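Local coordinates for protein RsfP (Uncultured bacterium, PDB 4GLJ) that probably catalyses the phosphorolysis of methylthioadenosine to adenine and methylthioribose 1-phosphate, and can also bind the dye rhodamine B, at residues Gly132-Val137 with Leu277-Glu282. Sequence-based numbering, arbitrary orientation.
With RHB (N-[9-(2-carboxyphenyl)-6-(diethylamino)-3H-xanthen-3-ylidene]-N-ethylethanaminium), chain B.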
loop_
_atom_site.group_PDB
_atom_site.type_symbol
_atom_site.label_atom_id
_atom_site.label_comp_id
_atom_site.label_asym_id
_atom_site.label_seq_id
_atom_site.Cartn_x
_atom_site.Cartn_y
_atom_site.Cartn_z
ATOM N N GLY A 132 -21.411 4.816 -6.780
ATOM C CA GLY A 132 -22.820 5.180 -6.544
ATOM C C GLY A 132 -23.224 5.626 -5.123
ATOM O O GLY A 132 -24.274 6.226 -4.963
ATOM N N ALA A 133 -22.386 5.379 -4.131
ATOM C CA ALA A 133 -22.704 5.718 -2.728
ATOM C C ALA A 133 -21.404 6.091 -2.030
ATOM O O ALA A 133 -20.409 5.381 -2.208
ATOM C CB ALA A 133 -23.301 4.525 -2.052
ATOM N N VAL A 134 -21.415 7.176 -1.258
ATOM C CA VAL A 134 -20.223 7.657 -0.521
ATOM C C VAL A 134 -20.576 7.629 0.971
ATOM O O VAL A 134 -21.674 8.139 1.387
ATOM C CB VAL A 134 -19.909 9.139 -0.937
ATOM C CG1 VAL A 134 -18.747 9.759 -0.123
ATOM C CG2 VAL A 134 -19.622 9.248 -2.441
ATOM N N ALA A 135 -19.676 7.067 1.774
ATOM C CA ALA A 135 -19.831 7.035 3.242
ATOM C C ALA A 135 -18.440 7.014 3.829
ATOM O O ALA A 135 -17.496 6.365 3.291
ATOM C CB ALA A 135 -20.578 5.764 3.697
ATOM N N HIS A 136 -18.295 7.664 4.977
ATOM C CA HIS A 136 -16.977 7.711 5.649
ATOM C C HIS A 136 -17.126 7.327 7.118
ATOM O O HIS A 136 -17.281 8.187 7.946
ATOM C CB HIS A 136 -16.435 9.129 5.524
ATOM C CG HIS A 136 -16.056 9.508 4.117
ATOM N ND1 HIS A 136 -14.899 9.053 3.513
ATOM C CD2 HIS A 136 -16.728 10.261 3.167
ATOM C CE1 HIS A 136 -14.860 9.527 2.256
ATOM N NE2 HIS A 136 -15.953 10.298 2.054
ATOM N N VAL A 137 -17.134 6.056 7.472
ATOM C CA VAL A 137 -17.312 5.688 8.918
ATOM C C VAL A 137 -16.024 6.017 9.693
ATOM O O VAL A 137 -14.927 6.026 9.137
ATOM C CB VAL A 137 -17.714 4.214 9.102
ATOM C CG1 VAL A 137 -19.038 3.956 8.403
ATOM C CG2 VAL A 137 -16.645 3.255 8.549
ATOM N N LEU A 277 -22.946 8.328 6.287
ATOM C CA LEU A 277 -23.397 8.146 4.907
ATOM C C LEU A 277 -23.523 9.509 4.259
ATOM O O LEU A 277 -24.188 10.389 4.794
ATOM C CB LEU A 277 -24.764 7.408 4.903
ATOM C CG LEU A 277 -25.394 6.963 3.574
ATOM C CD1 LEU A 277 -24.507 6.082 2.714
ATOM C CD2 LEU A 277 -26.759 6.249 3.788
ATOM N N VAL A 278 -22.870 9.750 3.136
ATOM C CA VAL A 278 -22.954 11.075 2.513
ATOM C C VAL A 278 -24.085 11.069 1.476
ATOM O O VAL A 278 -24.844 12.041 1.371
ATOM C CB VAL A 278 -21.608 11.486 1.853
ATOM C CG1 VAL A 278 -21.749 12.733 1.009
ATOM C CG2 VAL A 278 -20.487 11.682 2.896
ATOM N N THR A 279 -24.206 9.993 0.711
ATOM C CA THR A 279 -25.194 9.919 -0.359
ATOM C C THR A 279 -26.530 9.539 0.264
ATOM O O THR A 279 -26.635 8.451 0.803
ATOM C CB THR A 279 -24.832 8.782 -1.344
ATOM O OG1 THR A 279 -23.489 8.951 -1.766
ATOM C CG2 THR A 279 -25.824 8.716 -2.563
ATOM N N PRO A 280 -27.566 10.403 0.137
ATOM C CA PRO A 280 -28.909 10.027 0.607
ATOM C C PRO A 280 -29.394 8.765 -0.117
ATOM O O PRO A 280 -29.143 8.601 -1.311
ATOM C CB PRO A 280 -29.781 11.220 0.195
ATOM C CG PRO A 280 -28.824 12.364 0.061
ATOM C CD PRO A 280 -27.553 11.736 -0.490
ATOM N N VAL A 281 -30.066 7.872 0.600
ATOM C CA VAL A 281 -30.585 6.653 -0.028
ATOM C C VAL A 281 -31.455 7.011 -1.272
ATOM O O VAL A 281 -31.393 6.342 -2.305
ATOM C CB VAL A 281 -31.276 5.729 1.022
ATOM C CG1 VAL A 281 -32.238 4.719 0.392
ATOM C CG2 VAL A 281 -30.215 5.025 1.865
ATOM N N GLU A 282 -32.202 8.119 -1.203
ATOM C CA GLU A 282 -33.089 8.519 -2.320
ATOM C C GLU A 282 -32.304 8.973 -3.540
ATOM O O GLU A 282 -32.847 8.976 -4.634
ATOM C CB GLU A 282 -34.097 9.600 -1.897
ATOM C CG GLU A 282 -33.543 10.604 -0.906
ATOM C CD GLU A 282 -33.670 10.076 0.511
ATOM O OE1 GLU A 282 -32.621 9.799 1.159
ATOM O OE2 GLU A 282 -34.832 9.890 0.964
HETATM O O2 RHB B . -21.507 13.914 4.895
HETATM C C26 RHB B . -21.462 13.471 6.059
HETATM C C19 RHB B . -20.152 13.259 6.746
HETATM C C14 RHB B . -18.902 13.681 6.297
HETATM C C15 RHB B . -17.795 13.406 7.089
HETATM C C16 RHB B . -17.888 12.728 8.289
HETATM C C17 RHB B . -19.120 12.305 8.722
HETATM C C18 RHB B . -20.236 12.585 7.948
HETATM C C9 RHB B . -18.570 14.426 5.041
HETATM C C8 RHB B . -17.159 14.322 4.562
HETATM C C13 RHB B . -16.209 13.564 5.232
HETATM C C12 RHB B . -14.889 13.463 4.784
HETATM C C11 RHB B . -14.505 14.100 3.625
HETATM N N1 RHB B . -13.166 14.066 3.172
HETATM C C35 RHB B . -12.391 14.236 4.416
HETATM C C36 RHB B . -13.085 15.334 5.206
HETATM C C22 RHB B . -12.671 12.931 2.342
HETATM C C23 RHB B . -12.881 13.235 0.850
HETATM C C10 RHB B . -15.457 14.879 2.984
HETATM C C7 RHB B . -16.770 14.979 3.428
HETATM O O1 RHB B . -17.674 15.741 2.732
HETATM C C1 RHB B . -18.982 15.904 3.103
HETATM C C2 RHB B . -19.495 15.285 4.235
HETATM C C6 RHB B . -19.790 16.703 2.307
HETATM C C5 RHB B . -21.120 16.902 2.619
HETATM C C4 RHB B . -21.652 16.289 3.746
HETATM C C3 RHB B . -20.842 15.485 4.554
HETATM N N2 RHB B . -21.894 17.735 1.790
HETATM C C24 RHB B . -22.084 17.162 0.442
HETATM C C25 RHB B . -22.323 18.296 -0.535
HETATM C C33 RHB B . -23.186 18.054 2.433
HETATM C C34 RHB B . -23.690 19.375 1.885
HETATM O O3 RHB B . -22.497 13.226 6.707
#
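Thr279 and Val278 clasp the backbone of Val134 at both N-H and carbonyl. With its hydroxyl set anti to the carbonyl carbon (chi1 -52°), Thr279 OG1 accepts a hydrogen bond from Val134 N at 2.8 Å, while its methyl CG2 rests near Gly132 O. Threonine suits the place because its hydroxyl, held beside its own backbone N, is a side-chain acceptor. Val134 O accepts two hydrogen bonds: Val278 N, 2.7 Å away, is tilted 24° from the carbonyl plane, whereas Thr279 N, at 3.2 Å, lies in it. The branched Val134 and Val278 lie flank to flank, pointing the same way, Val134 CG1 3.9 Å from Val278 CB. His136 offers its ring edge to Val278 CG2, one face to the dye, whose C12 sits 4.0 Å above it, displaced toward the rim, and ND1 to a hydrogen bond with Pro177 O of the second subunit. Small Ala135 fits where the backbones bridge, its CB 3.9 Å from Leu277 CA. A valine replacing Thr279 would probably leave Val134 N without its acceptor. The N-H and carbonyl of Val134 are thus satisfied across two loops, while Val278 CG2 lies against the rhodamine carboxylate and His136 against its xanthene, beside a subunit interface.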